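Local structure of cytosolic phospholipase A2 delta (Homo sapiens, 5IZ5) at residues Arg163-Leu172 with Ala208-Ala218; Thr252-Asp260 with Val269-Gly277. The protein hydrolyses glycerophospholipids at the sn-2 position in a calcium-dependent manner, with a preference for linoleic acid, releasing a lysophospholipid and a free fatty acid. The protein carries 3 engineered substitutions. All blocks are in the same frame, centred on the assembly; numbering follows the deposited sequence.

Contact 1: Arg163-Leu172 with Ala208-Ala218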
ATOM      1  N   ARG B 163      19.583   3.938  -7.374  1.00 42.57           N
ATOM      2  CA  ARG B 163      20.791   3.883  -8.200  1.00 41.18           C
ATOM      3  C   ARG B 163      20.987   5.222  -8.889  1.00 40.20           C
ATOM      4  O   ARG B 163      20.017   5.957  -9.101  1.00 38.27           O
ATOM      5  CB  ARG B 163      20.666   2.780  -9.249  1.00 41.19           C
ATOM      6  CG  ARG B 163      20.439   1.384  -8.685  1.00 41.82           C
ATOM      7  CD  ARG B 163      21.612   0.917  -7.844  1.00 43.61           C
ATOM      8  NE  ARG B 163      22.845   0.864  -8.635  1.00 43.35           N
ATOM      9  CZ  ARG B 163      23.252  -0.179  -9.366  1.00 42.16           C
ATOM     10  NH1 ARG B 163      22.540  -1.303  -9.414  1.00 42.30           N
ATOM     11  NH2 ARG B 163      24.384  -0.091 -10.057  1.00 41.91           N
ATOM     12  N   GLU B 164      22.235   5.543  -9.236  1.00 39.91           N
ATOM     13  CA  GLU B 164      22.518   6.782  -9.967  1.00 42.03           C
ATOM     14  C   GLU B 164      21.802   6.744 -11.314  1.00 41.93           C
ATOM     15  O   GLU B 164      21.851   5.734 -12.011  1.00 42.06           O
ATOM     16  CB  GLU B 164      24.024   6.961 -10.185  1.00 42.70           C
ATOM     17  CG  GLU B 164      24.391   8.326 -10.747  1.00 43.52           C
ATOM     18  CD  GLU B 164      25.882   8.486 -11.002  1.00 45.13           C
ATOM     19  OE1 GLU B 164      26.240   9.265 -11.905  1.00 47.84           O
ATOM     20  OE2 GLU B 164      26.705   7.851 -10.306  1.00 43.30           O
ATOM     21  N   LEU B 165      21.128   7.833 -11.663  1.00 44.54           N
ATOM     22  CA  LEU B 165      20.299   7.873 -12.869  1.00 48.90           C
ATOM     23  C   LEU B 165      20.871   8.875 -13.853  1.00 49.77           C
ATOM     24  O   LEU B 165      21.200  10.003 -13.479  1.00 50.49           O
ATOM     25  CB  LEU B 165      18.850   8.263 -12.540  1.00 50.47           C
ATOM     26  CG  LEU B 165      17.726   7.495 -13.236  1.00 52.59           C
ATOM     27  CD1 LEU B 165      17.816   6.014 -12.914  1.00 55.22           C
ATOM     28  CD2 LEU B 165      16.388   8.053 -12.796  1.00 53.94           C
ATOM     29  N   SER B 166      20.987   8.449 -15.106  1.00 51.73           N
ATOM     30  CA  SER B 166      21.297   9.349 -16.204  1.00 53.18           C
ATOM     31  C   SER B 166      20.042   9.609 -17.024  1.00 53.99           C
ATOM     32  O   SER B 166      19.110   8.801 -17.049  1.00 53.35           O
ATOM     33  CB  SER B 166      22.392   8.759 -17.085  1.00 53.30           C
ATOM     34  OG  SER B 166      23.591   8.595 -16.346  1.00 53.68           O
ATOM     35  N   CYS B 167      20.019  10.765 -17.671  1.00 56.15           N
ATOM     36  CA  CYS B 167      18.879  11.214 -18.445  1.00 59.22           C
ATOM     37  C   CYS B 167      19.389  11.556 -19.856  1.00 60.58           C
ATOM     38  O   CYS B 167      20.397  12.248 -19.999  1.00 60.78           O
ATOM     39  CB  CYS B 167      18.261  12.461 -17.786  1.00 62.79           C
ATOM     40  SG  CYS B 167      17.359  12.392 -16.179  1.00 74.16           S
ATOM     41  N   LEU B 168      18.725  11.056 -20.900  1.00 59.31           N
ATOM     42  CA  LEU B 168      19.136  11.361 -22.278  1.00 56.41           C
ATOM     43  C   LEU B 168      17.997  11.935 -23.106  1.00 56.70           C
ATOM     44  O   LEU B 168      16.934  11.325 -23.224  1.00 55.87           O
ATOM     45  CB  LEU B 168      19.817  10.137 -22.903  1.00 56.13           C
ATOM     46  CG  LEU B 168      19.534   9.430 -24.242  1.00 56.10           C
ATOM     47  CD1 LEU B 168      18.743  10.184 -25.298  1.00 56.55           C
ATOM     48  CD2 LEU B 168      20.882   8.994 -24.810  1.00 55.75           C
ATOM     49  N   ASP B 169      18.234  13.123 -23.666  1.00 58.68           N
ATOM     50  CA  ASP B 169      17.230  13.829 -24.462  1.00 60.63           C
ATOM     51  C   ASP B 169      17.538  13.741 -25.952  1.00 60.48           C
ATOM     52  O   ASP B 169      18.675  13.965 -26.363  1.00 59.00           O
ATOM     53  CB  ASP B 169      17.166  15.304 -24.055  1.00 63.78           C
ATOM     54  CG  ASP B 169      16.318  15.540 -22.818  1.00 67.01           C
ATOM     55  OD1 ASP B 169      15.388  14.748 -22.556  1.00 67.38           O
ATOM     56  OD2 ASP B 169      16.579  16.537 -22.116  1.00 69.68           O
ATOM     57  N   VAL B 170      16.517  13.433 -26.749  1.00 59.71           N
ATOM     58  CA  VAL B 170      16.650  13.358 -28.199  1.00 61.07           C
ATOM     59  C   VAL B 170      15.703  14.367 -28.849  1.00 63.25           C
ATOM     60  O   VAL B 170      14.487  14.265 -28.693  1.00 60.15           O
ATOM     61  CB  VAL B 170      16.312  11.952 -28.725  1.00 61.20           C
ATOM     62  CG1 VAL B 170      16.600  11.857 -30.212  1.00 61.61           C
ATOM     63  CG2 VAL B 170      17.095  10.887 -27.976  1.00 61.71           C
ATOM     64  N   HIS B 171      16.267  15.336 -29.570  1.00 68.96           N
ATOM     65  CA  HIS B 171      15.484  16.377 -30.250  1.00 75.52           C
ATOM     66  C   HIS B 171      15.572  16.217 -31.758  1.00 78.58           C
ATOM     67  O   HIS B 171      16.550  15.690 -32.274  1.00 77.36           O
ATOM     68  CB  HIS B 171      15.960  17.766 -29.825  1.00 77.59           C
ATOM     69  CG  HIS B 171      15.719  18.055 -28.377  1.00 80.11           C
ATOM     70  ND1 HIS B 171      14.501  18.490 -27.898  1.00 82.13           N
ATOM     71  CD2 HIS B 171      16.528  17.939 -27.297  1.00 80.78           C
ATOM     72  CE1 HIS B 171      14.575  18.644 -26.589  1.00 82.33           C
ATOM     73  NE2 HIS B 171      15.794  18.316 -26.199  1.00 82.66           N
ATOM     74  N   LEU B 172      14.544  16.680 -32.461  1.00 85.16           N
ATOM     75  CA  LEU B 172      14.372  16.354 -33.868  1.00 90.89           C
ATOM     76  C   LEU B 172      13.941  17.527 -34.750  1.00 91.68           C
ATOM     77  O   LEU B 172      12.891  18.127 -34.529  1.00 94.02           O
ATOM     78  CB  LEU B 172      13.378  15.197 -33.977  1.00 94.63           C
ATOM     79  CG  LEU B 172      12.616  14.958 -35.282  1.00 98.38           C
ATOM     80  CD1 LEU B 172      13.537  14.900 -36.490  1.00100.07           C
ATOM     81  CD2 LEU B 172      11.797  13.691 -35.164  1.00 99.30           C
ATOM     82  N   ALA B 208       5.945  13.768 -33.190  1.00 90.51           N
ATOM     83  CA  ALA B 208       6.788  13.866 -31.974  1.00 91.67           C
ATOM     84  C   ALA B 208       8.002  14.761 -32.175  1.00 90.38           C
ATOM     85  O   ALA B 208       8.744  14.614 -33.146  1.00 90.60           O
ATOM     86  CB  ALA B 208       7.238  12.500 -31.489  1.00 92.80           C
ATOM     87  N   SER B 209       8.203  15.672 -31.224  1.00 88.41           N
ATOM     88  CA  SER B 209       9.293  16.643 -31.270  1.00 85.84           C
ATOM     89  C   SER B 209      10.523  16.206 -30.450  1.00 83.20           C
ATOM     90  O   SER B 209      11.664  16.321 -30.916  1.00 83.99           O
ATOM     91  CB  SER B 209       8.778  18.002 -30.771  1.00 87.23           C
ATOM     92  OG  SER B 209       8.674  18.045 -29.353  1.00 88.14           O
ATOM     93  N   ALA B 210      10.285  15.707 -29.236  1.00 76.85           N
ATOM     94  CA  ALA B 210      11.359  15.434 -28.267  1.00 71.96           C
ATOM     95  C   ALA B 210      11.125  14.141 -27.485  1.00 66.31           C
ATOM     96  O   ALA B 210       9.988  13.696 -27.333  1.00 66.13           O
ATOM     97  CB  ALA B 210      11.494  16.603 -27.302  1.00 72.68           C
ATOM     98  N   PHE B 211      12.214  13.554 -26.988  1.00 62.21           N
ATOM     99  CA  PHE B 211      12.156  12.314 -26.216  1.00 60.10           C
ATOM    100  C   PHE B 211      13.131  12.340 -25.048  1.00 58.65           C
ATOM    101  O   PHE B 211      14.236  12.873 -25.160  1.00 60.46           O
ATOM    102  CB  PHE B 211      12.509  11.114 -27.091  1.00 59.95           C
ATOM    103  CG  PHE B 211      11.711  11.029 -28.353  1.00 61.57           C
ATOM    104  CD1 PHE B 211      10.545  10.284 -28.401  1.00 62.15           C
ATOM    105  CD2 PHE B 211      12.123  11.704 -29.495  1.00 61.59           C
ATOM    106  CE1 PHE B 211       9.800  10.210 -29.566  1.00 63.60           C
ATOM    107  CE2 PHE B 211      11.383  11.637 -30.660  1.00 62.26           C
ATOM    108  CZ  PHE B 211      10.220  10.888 -30.699  1.00 62.79           C
ATOM    109  N   ARG B 212      12.717  11.738 -23.937  1.00 55.01           N
ATOM    110  CA  ARG B 212      13.567  11.592 -22.768  1.00 54.18           C
ATOM    111  C   ARG B 212      13.627  10.123 -22.382  1.00 48.70           C
ATOM    112  O   ARG B 212      12.592   9.461 -22.299  1.00 48.78           O
ATOM    113  CB  ARG B 212      12.996  12.425 -21.611  1.00 57.37           C
ATOM    114  CG  ARG B 212      13.610  12.146 -20.232  1.00 60.41           C
ATOM    115  CD  ARG B 212      14.688  13.126 -19.850  1.00 62.48           C
ATOM    116  NE  ARG B 212      14.155  14.470 -19.726  1.00 66.25           N
ATOM    117  CZ  ARG B 212      14.910  15.529 -19.457  1.00 71.03           C
ATOM    118  NH1 ARG B 212      16.224  15.400 -19.273  1.00 71.29           N
ATOM    119  NH2 ARG B 212      14.350  16.723 -19.368  1.00 73.34           N
ATOM    120  N   PHE B 213      14.839   9.621 -22.156  1.00 45.01           N
ATOM    121  CA  PHE B 213      15.038   8.300 -21.576  1.00 42.95           C
ATOM    122  C   PHE B 213      15.708   8.439 -20.216  1.00 43.08           C
ATOM    123  O   PHE B 213      16.640   9.234 -20.050  1.00 43.53           O
ATOM    124  CB  PHE B 213      15.925   7.432 -22.463  1.00 42.43           C
ATOM    125  CG  PHE B 213      15.279   7.011 -23.755  1.00 43.60           C
ATOM    126  CD1 PHE B 213      14.665   5.769 -23.876  1.00 44.24           C
ATOM    127  CD2 PHE B 213      15.313   7.844 -24.858  1.00 44.76           C
ATOM    128  CE1 PHE B 213      14.085   5.370 -25.073  1.00 43.83           C
ATOM    129  CE2 PHE B 213      14.736   7.453 -26.058  1.00 45.74           C
ATOM    130  CZ  PHE B 213      14.121   6.215 -26.166  1.00 44.66           C
ATOM    131  N   HIS B 214      15.241   7.645 -19.256  1.00 40.42           N
ATOM    132  CA  HIS B 214      15.883   7.541 -17.959  1.00 39.78           C
ATOM    133  C   HIS B 214      16.459   6.151 -17.817  1.00 39.62           C
ATOM    134  O   HIS B 214      15.780   5.160 -18.099  1.00 40.25           O
ATOM    135  CB  HIS B 214      14.871   7.786 -16.851  1.00 39.41           C
ATOM    136  CG  HIS B 214      14.195   9.117 -16.929  1.00 38.74           C
ATOM    137  ND1 HIS B 214      13.113   9.351 -17.749  1.00 39.98           N
ATOM    138  CD2 HIS B 214      14.435  10.281 -16.282  1.00 38.23           C
ATOM    139  CE1 HIS B 214      12.713  10.601 -17.603  1.00 37.29           C
ATOM    140  NE2 HIS B 214      13.500  11.189 -16.721  1.00 37.42           N
ATOM    141  N   TYR B 215      17.712   6.071 -17.377  1.00 38.84           N
ATOM    142  CA  TYR B 215      18.389   4.794 -17.251  1.00 39.91           C
ATOM    143  C   TYR B 215      19.535   4.905 -16.259  1.00 41.18           C
ATOM    144  O   TYR B 215      20.067   5.982 -16.006  1.00 43.12           O
ATOM    145  CB  TYR B 215      18.918   4.342 -18.618  1.00 40.51           C
ATOM    146  CG  TYR B 215      19.865   5.332 -19.238  1.00 40.30           C
ATOM    147  CD1 TYR B 215      21.239   5.104 -19.235  1.00 41.56           C
ATOM    148  CD2 TYR B 215      19.390   6.510 -19.798  1.00 40.23           C
ATOM    149  CE1 TYR B 215      22.112   6.027 -19.789  1.00 43.03           C
ATOM    150  CE2 TYR B 215      20.246   7.434 -20.349  1.00 41.39           C
ATOM    151  CZ  TYR B 215      21.602   7.187 -20.344  1.00 42.60           C
ATOM    152  OH  TYR B 215      22.443   8.103 -20.899  1.00 43.87           O
ATOM    153  N   MET B 216      19.911   3.770 -15.699  1.00 42.30           N
ATOM    154  CA  MET B 216      20.993   3.719 -14.736  1.00 44.21           C
ATOM    155  C   MET B 216      22.339   4.082 -15.354  1.00 45.87           C
ATOM    156  O   MET B 216      22.721   3.543 -16.399  1.00 42.12           O
ATOM    157  CB  MET B 216      21.090   2.322 -14.160  1.00 44.93           C
ATOM    158  CG  MET B 216      20.095   2.037 -13.054  1.00 45.92           C
ATOM    159  SD  MET B 216      20.087   0.295 -12.627  1.00 48.37           S
ATOM    160  CE  MET B 216      21.803  -0.029 -12.372  1.00 47.74           C
ATOM    161  N   ALA B 217      23.068   4.964 -14.671  1.00 47.55           N
ATOM    162  CA  ALA B 217      24.405   5.374 -15.100  1.00 48.40           C
ATOM    163  C   ALA B 217      25.365   4.184 -15.162  1.00 51.12           C
ATOM    164  O   ALA B 217      26.282   4.175 -15.976  1.00 52.49           O
ATOM    165  CB  ALA B 217      24.955   6.442 -14.166  1.00 48.04           C
ATOM    166  N   ALA B 218      25.141   3.175 -14.320  1.00 51.10           N
ATOM    167  CA  ALA B 218      25.998   1.985 -14.286  1.00 52.60           C
ATOM    168  C   ALA B 218      25.837   1.005 -15.452  1.00 53.97           C
ATOM    169  O   ALA B 218      26.609   0.050 -15.562  1.00 58.39           O
ATOM    170  CB  ALA B 218      25.803   1.243 -12.971  1.00 55.01           C
TER
HETATM  171  O   HOH W   1      23.420   3.502 -12.028  1.00 42.44           O
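Leu165-Leu172 and Ala210-Met216 run as antiparallel neighbours, their axes 152° apart in direction and 4.6 Å at closest approach, in one sheet of what is consistent with a second, C2-like beta sandwich. Hydrogen-bonded pairs Ser166-Tyr215, Leu168-Phe213 and Val170-Phe211 each exchange two backbone bonds; Ser166 N to Tyr215 O measures 2.8 Å. These pairs set their side chains on the face that meets the other sheet: Phe211 and Phe213 reach strands 188-193 and 200-204, while Leu168 lies alongside Phe213, pointing the same way. Tyr215 has CG between its backbone N and carbonyl carbon (chi1 58°), a torsion that carries the ring across to the partner strand. There Ser166 CB sits over one ring face, 4.0 Å from the centroid of the Tyr215 ring, as a CH-pi contact, and Leu168 CB meets the ring edge at Tyr215 CE2, 3.7 Å away.

Cys167, Asp169, Arg212 and His214 occupy the other face. Cys167, in a disulfide with Cys278, brings SG obliquely to the imidazole, 3.6 Å from His214 CD2, while His214 ND1 is held by Glu198. Asp169 OD2 and Arg212 NH1 form a salt bridge of 3.1 Å, but the carboxylate lies above the guanidinium face with the two planes 59° apart, so charge rather than a directed N-H holds them.

Beyond Tyr215 the pairing finishes at Glu164 O, which accepts from Ala217 N and from a water that in turn accepts from Ala218 N at 2.9 Å. Arg163 forms a salt bridge through NE with Glu152 and a hydrogen bond through NH1 with Gln614, and Met216 CE covers one face of its guanidinium, 3.3 Å from Arg163 NH1.

Contact 2: Thr252-Asp260 with Val269-Gly277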
ATOM      1  N   THR B 252      29.741   7.644 -17.462  1.00 76.55           N
ATOM      2  CA  THR B 252      30.342   8.679 -18.308  1.00 78.75           C
ATOM      3  C   THR B 252      29.881  10.070 -17.887  1.00 82.27           C
ATOM      4  O   THR B 252      28.959  10.241 -17.075  1.00 82.51           O
ATOM      5  CB  THR B 252      30.027   8.471 -19.803  1.00 79.74           C
ATOM      6  OG1 THR B 252      28.615   8.333 -19.996  1.00 80.24           O
ATOM      7  CG2 THR B 252      30.733   7.227 -20.330  1.00 79.77           C
ATOM      8  N   ILE B 253      30.565  11.063 -18.435  1.00 86.34           N
ATOM      9  CA  ILE B 253      30.168  12.456 -18.288  1.00 89.46           C
ATOM     10  C   ILE B 253      29.201  12.765 -19.421  1.00 89.27           C
ATOM     11  O   ILE B 253      29.175  12.058 -20.432  1.00 87.20           O
ATOM     12  CB  ILE B 253      31.385  13.415 -18.377  1.00 92.11           C
ATOM     13  CG1 ILE B 253      32.497  12.989 -17.419  1.00 92.82           C
ATOM     14  CG2 ILE B 253      30.995  14.862 -18.084  1.00 91.49           C
ATOM     15  CD1 ILE B 253      33.871  13.464 -17.842  1.00 92.65           C
ATOM     16  N   GLY B 254      28.402  13.812 -19.234  1.00 90.65           N
ATOM     17  CA  GLY B 254      27.546  14.341 -20.279  1.00 92.58           C
ATOM     18  C   GLY B 254      28.243  14.548 -21.614  1.00 92.51           C
ATOM     19  O   GLY B 254      29.447  14.816 -21.666  1.00 91.49           O
ATOM     20  N   LYS B 255      27.478  14.409 -22.693  1.00 92.37           N
ATOM     21  CA  LYS B 255      27.983  14.572 -24.044  1.00 92.21           C
ATOM     22  C   LYS B 255      26.847  14.996 -24.955  1.00 93.13           C
ATOM     23  O   LYS B 255      25.677  14.943 -24.575  1.00 93.20           O
ATOM     24  CB  LYS B 255      28.540  13.252 -24.542  1.00 89.93           C
ATOM     25  CG  LYS B 255      27.477  12.194 -24.732  1.00 88.20           C
ATOM     26  CD  LYS B 255      28.099  10.912 -25.196  1.00 86.18           C
ATOM     27  CE  LYS B 255      27.052   9.925 -25.602  1.00 84.81           C
ATOM     28  NZ  LYS B 255      27.729   8.722 -26.134  1.00 84.67           N
ATOM     29  N   GLU B 256      27.212  15.368 -26.175  1.00 91.87           N
ATOM     30  CA  GLU B 256      26.266  15.911 -27.135  1.00 90.15           C
ATOM     31  C   GLU B 256      26.614  15.415 -28.527  1.00 86.76           C
ATOM     32  O   GLU B 256      27.715  15.661 -29.014  1.00 89.64           O
ATOM     33  CB  GLU B 256      26.329  17.438 -27.075  1.00 91.25           C
ATOM     34  CG  GLU B 256      25.140  18.163 -27.707  1.00 93.16           C
ATOM     35  CD  GLU B 256      24.682  19.382 -26.907  1.00 94.62           C
ATOM     36  OE1 GLU B 256      25.445  19.879 -26.050  1.00 93.44           O
ATOM     37  OE2 GLU B 256      23.543  19.851 -27.127  1.00 96.57           O
ATOM     38  N   VAL B 257      25.676  14.713 -29.156  1.00 83.95           N
ATOM     39  CA  VAL B 257      25.899  14.149 -30.482  1.00 79.58           C
ATOM     40  C   VAL B 257      24.807  14.616 -31.430  1.00 76.37           C
ATOM     41  O   VAL B 257      23.662  14.826 -31.020  1.00 71.37           O
ATOM     42  CB  VAL B 257      25.940  12.607 -30.435  1.00 78.54           C
ATOM     43  CG1 VAL B 257      25.904  12.003 -31.833  1.00 78.95           C
ATOM     44  CG2 VAL B 257      27.187  12.146 -29.701  1.00 78.68           C
ATOM     45  N   THR B 258      25.196  14.804 -32.690  1.00 74.54           N
ATOM     46  CA  THR B 258      24.270  15.044 -33.782  1.00 73.46           C
ATOM     47  C   THR B 258      24.480  13.929 -34.776  1.00 74.50           C
ATOM     48  O   THR B 258      25.614  13.625 -35.150  1.00 75.02           O
ATOM     49  CB  THR B 258      24.539  16.366 -34.514  1.00 72.18           C
ATOM     50  OG1 THR B 258      24.665  17.421 -33.563  1.00 72.33           O
ATOM     51  CG2 THR B 258      23.402  16.685 -35.492  1.00 71.37           C
ATOM     52  N   MET B 259      23.396  13.313 -35.210  1.00 79.88           N
ATOM     53  CA  MET B 259      23.494  12.389 -36.325  1.00 83.45           C
ATOM     54  C   MET B 259      22.253  12.413 -37.187  1.00 78.95           C
ATOM     55  O   MET B 259      21.158  12.794 -36.753  1.00 76.87           O
ATOM     56  CB  MET B 259      23.804  10.968 -35.862  1.00 91.58           C
ATOM     57  CG  MET B 259      25.282  10.606 -35.937  1.00 98.10           C
ATOM     58  SD  MET B 259      25.634   8.868 -35.588  1.00110.91           S
ATOM     59  CE  MET B 259      27.411   8.900 -35.376  1.00106.17           C
ATOM     60  N   ASP B 260      22.462  11.998 -38.426  1.00 75.77           N
ATOM     61  CA  ASP B 260      21.422  11.998 -39.420  1.00 71.93           C
ATOM     62  C   ASP B 260      20.931  10.566 -39.597  1.00 66.50           C
ATOM     63  O   ASP B 260      21.681   9.698 -40.032  1.00 64.23           O
ATOM     64  CB  ASP B 260      21.963  12.580 -40.724  1.00 72.69           C
ATOM     65  CG  ASP B 260      22.436  14.022 -40.569  1.00 72.73           C
ATOM     66  OD1 ASP B 260      23.474  14.373 -41.165  1.00 77.78           O
ATOM     67  OD2 ASP B 260      21.786  14.804 -39.845  1.00 70.87           O
ATOM     68  N   VAL B 269      17.465  12.420 -41.522  1.00 71.81           N
ATOM     69  CA  VAL B 269      16.733  13.275 -40.587  1.00 68.91           C
ATOM     70  C   VAL B 269      17.665  13.546 -39.420  1.00 66.38           C
ATOM     71  O   VAL B 269      18.234  12.614 -38.853  1.00 65.32           O
ATOM     72  CB  VAL B 269      15.443  12.609 -40.078  1.00 70.27           C
ATOM     73  CG1 VAL B 269      14.795  13.455 -38.990  1.00 70.33           C
ATOM     74  CG2 VAL B 269      14.470  12.393 -41.226  1.00 71.29           C
ATOM     75  N   ARG B 270      17.815  14.817 -39.065  1.00 65.03           N
ATOM     76  CA  ARG B 270      18.830  15.236 -38.107  1.00 68.86           C
ATOM     77  C   ARG B 270      18.292  15.185 -36.682  1.00 70.02           C
ATOM     78  O   ARG B 270      17.327  15.877 -36.361  1.00 69.95           O
ATOM     79  CB  ARG B 270      19.292  16.657 -38.436  1.00 71.07           C
ATOM     80  CG  ARG B 270      20.577  17.093 -37.745  1.00 74.57           C
ATOM     81  CD  ARG B 270      20.997  18.480 -38.215  1.00 77.34           C
ATOM     82  NE  ARG B 270      22.429  18.728 -38.047  1.00 78.77           N
ATOM     83  CZ  ARG B 270      23.384  18.281 -38.864  1.00 77.72           C
ATOM     84  NH1 ARG B 270      23.087  17.539 -39.929  1.00 78.21           N
ATOM     85  NH2 ARG B 270      24.657  18.572 -38.607  1.00 76.24           N
ATOM     86  N   LEU B 271      18.912  14.363 -35.834  1.00 70.51           N
ATOM     87  CA  LEU B 271      18.578  14.326 -34.414  1.00 73.21           C
ATOM     88  C   LEU B 271      19.753  14.793 -33.586  1.00 70.99           C
ATOM     89  O   LEU B 271      20.907  14.534 -33.920  1.00 67.77           O
ATOM     90  CB  LEU B 271      18.186  12.914 -33.967  1.00 75.27           C
ATOM     91  CG  LEU B 271      16.737  12.477 -34.112  1.00 76.51           C
ATOM     92  CD1 LEU B 271      15.948  13.272 -35.129  1.00 77.47           C
ATOM     93  CD2 LEU B 271      16.680  11.016 -34.482  1.00 77.54           C
ATOM     94  N   GLN B 272      19.435  15.466 -32.488  1.00 72.06           N
ATOM     95  CA  GLN B 272      20.435  15.933 -31.547  1.00 73.32           C
ATOM     96  C   GLN B 272      20.181  15.308 -30.187  1.00 70.32           C
ATOM     97  O   GLN B 272      19.092  15.417 -29.621  1.00 66.62           O
ATOM     98  CB  GLN B 272      20.425  17.457 -31.472  1.00 76.03           C
ATOM     99  CG  GLN B 272      20.921  18.093 -32.759  1.00 78.56           C
ATOM    100  CD  GLN B 272      20.856  19.607 -32.754  1.00 82.10           C
ATOM    101  OE1 GLN B 272      20.199  20.224 -33.599  1.00 85.80           O
ATOM    102  NE2 GLN B 272      21.534  20.217 -31.798  1.00 83.79           N
ATOM    103  N   LEU B 273      21.178  14.627 -29.648  1.00 69.51           N
ATOM    104  CA  LEU B 273      20.967  14.103 -28.310  1.00 72.93           C
ATOM    105  C   LEU B 273      22.077  14.445 -27.333  1.00 74.62           C
ATOM    106  O   LEU B 273      23.255  14.533 -27.698  1.00 72.65           O
ATOM    107  CB  LEU B 273      20.579  12.614 -28.286  1.00 73.84           C
ATOM    108  CG  LEU B 273      21.424  11.421 -28.687  1.00 75.31           C
ATOM    109  CD1 LEU B 273      21.854  11.482 -30.139  1.00 77.47           C
ATOM    110  CD2 LEU B 273      22.614  11.246 -27.765  1.00 75.74           C
ATOM    111  N   LYS B 274      21.659  14.682 -26.089  1.00 76.63           N
ATOM    112  CA  LYS B 274      22.580  14.935 -25.001  1.00 77.44           C
ATOM    113  C   LYS B 274      22.226  14.101 -23.781  1.00 73.47           C
ATOM    114  O   LYS B 274      21.114  14.184 -23.254  1.00 70.29           O
ATOM    115  CB  LYS B 274      22.597  16.418 -24.622  1.00 80.77           C
ATOM    116  CG  LYS B 274      23.350  16.698 -23.319  1.00 84.56           C
ATOM    117  CD  LYS B 274      24.385  17.811 -23.433  1.00 86.05           C
ATOM    118  CE  LYS B 274      25.352  17.782 -22.255  1.00 87.12           C
ATOM    119  NZ  LYS B 274      26.454  18.773 -22.403  1.00 87.71           N
ATOM    120  N   ALA B 275      23.205  13.320 -23.338  1.00 70.38           N
ATOM    121  CA  ALA B 275      23.103  12.550 -22.116  1.00 70.64           C
ATOM    122  C   ALA B 275      23.644  13.399 -20.975  1.00 70.75           C
ATOM    123  O   ALA B 275      24.694  14.030 -21.105  1.00 70.52           O
ATOM    124  CB  ALA B 275      23.897  11.263 -22.240  1.00 70.96           C
ATOM    125  N   GLU B 276      22.919  13.409 -19.863  1.00 70.03           N
ATOM    126  CA  GLU B 276      23.262  14.228 -18.711  1.00 70.12           C
ATOM    127  C   GLU B 276      22.953  13.452 -17.435  1.00 66.45           C
ATOM    128  O   GLU B 276      22.100  12.564 -17.430  1.00 62.40           O
ATOM    129  CB  GLU B 276      22.466  15.542 -18.748  1.00 74.43           C
ATOM    130  CG  GLU B 276      23.309  16.794 -18.566  1.00 79.12           C
ATOM    131  CD  GLU B 276      22.479  18.067 -18.598  1.00 82.30           C
ATOM    132  OE1 GLU B 276      21.290  18.028 -18.203  1.00 81.49           O
ATOM    133  OE2 GLU B 276      23.020  19.112 -19.021  1.00 85.59           O
ATOM    134  N   GLY B 277      23.651  13.779 -16.352  1.00 64.44           N
ATOM    135  CA  GLY B 277      23.289  13.255 -15.040  1.00 62.92           C
ATOM    136  C   GLY B 277      21.885  13.728 -14.705  1.00 61.35           C
ATOM    137  O   GLY B 277      21.551  14.887 -14.926  1.00 61.74           O
TER
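Val257 N donates to Leu273 O at 2.8 Å with an N-H...O angle of 170°, and the return bond from Leu273 N to Val257 O makes this the central hydrogen-bonded pair of an antiparallel beta hairpin. Met259-Leu271 likewise exchanges two backbone hydrogen bonds, whereas at Lys255-Ala275 the bond from Ala275 N is weak while that from Lys255 N holds. On the face of Val257, apolar contact is modest: Leu273 CD1 comes within 4.2 Å of Val257 CB.

The other face is polar, with two charged pairs. The Lys274 chain sets out with CG opposite the backbone N (chi1 169°) and bends at chi2, which lays its methylenes across the partner strand. Lys274 CG is 3.2 Å from Lys255 O. Lys274 CD passes 3.5 Å from Glu256 OE1. A long salt bridge of 3.9 Å joins Lys274 NZ to Glu256 OE1. With an alanine in its place, the Glu256 carboxylate is likely to lose its distant positive partner, and Lys255 O the methylenes packed on it. Farther along, Asp260 OD2 and Arg270 NH1 form a salt bridge of 3.0 Å, with Thr258 CG2 over one face of the Arg270 guanidinium.

Strand 266-277 also bonds through its backbone to strand 160-172, at Gln272-His171 and Lys274-Asp169, whereas Lys255 and Met259 reach Val246 and Leu244 of strand 244-248, and Lys255 NZ bonds to Pro247 O.

From the N terminus, the chain first runs through 163-172, and contact 1 closes only when 208-218 returns beside it, enclosing 35 residues that include strands 188-193 and 200-204 of the facing sheet. Strands 221-228 and 244-248 of that sheet follow before contact 2 opens at 252-260; it closes after eight residues as a local hairpin with 269-277. The two contacts are therefore in series, neither nested nor crossed. They join where strands 160-172 and 266-277 are neighbours: Cys167 N lies 2.8 Å from Glu276 O, a probable hydrogen bond. The resulting strand order is 210-216, 160-172, 266-277, 255-263.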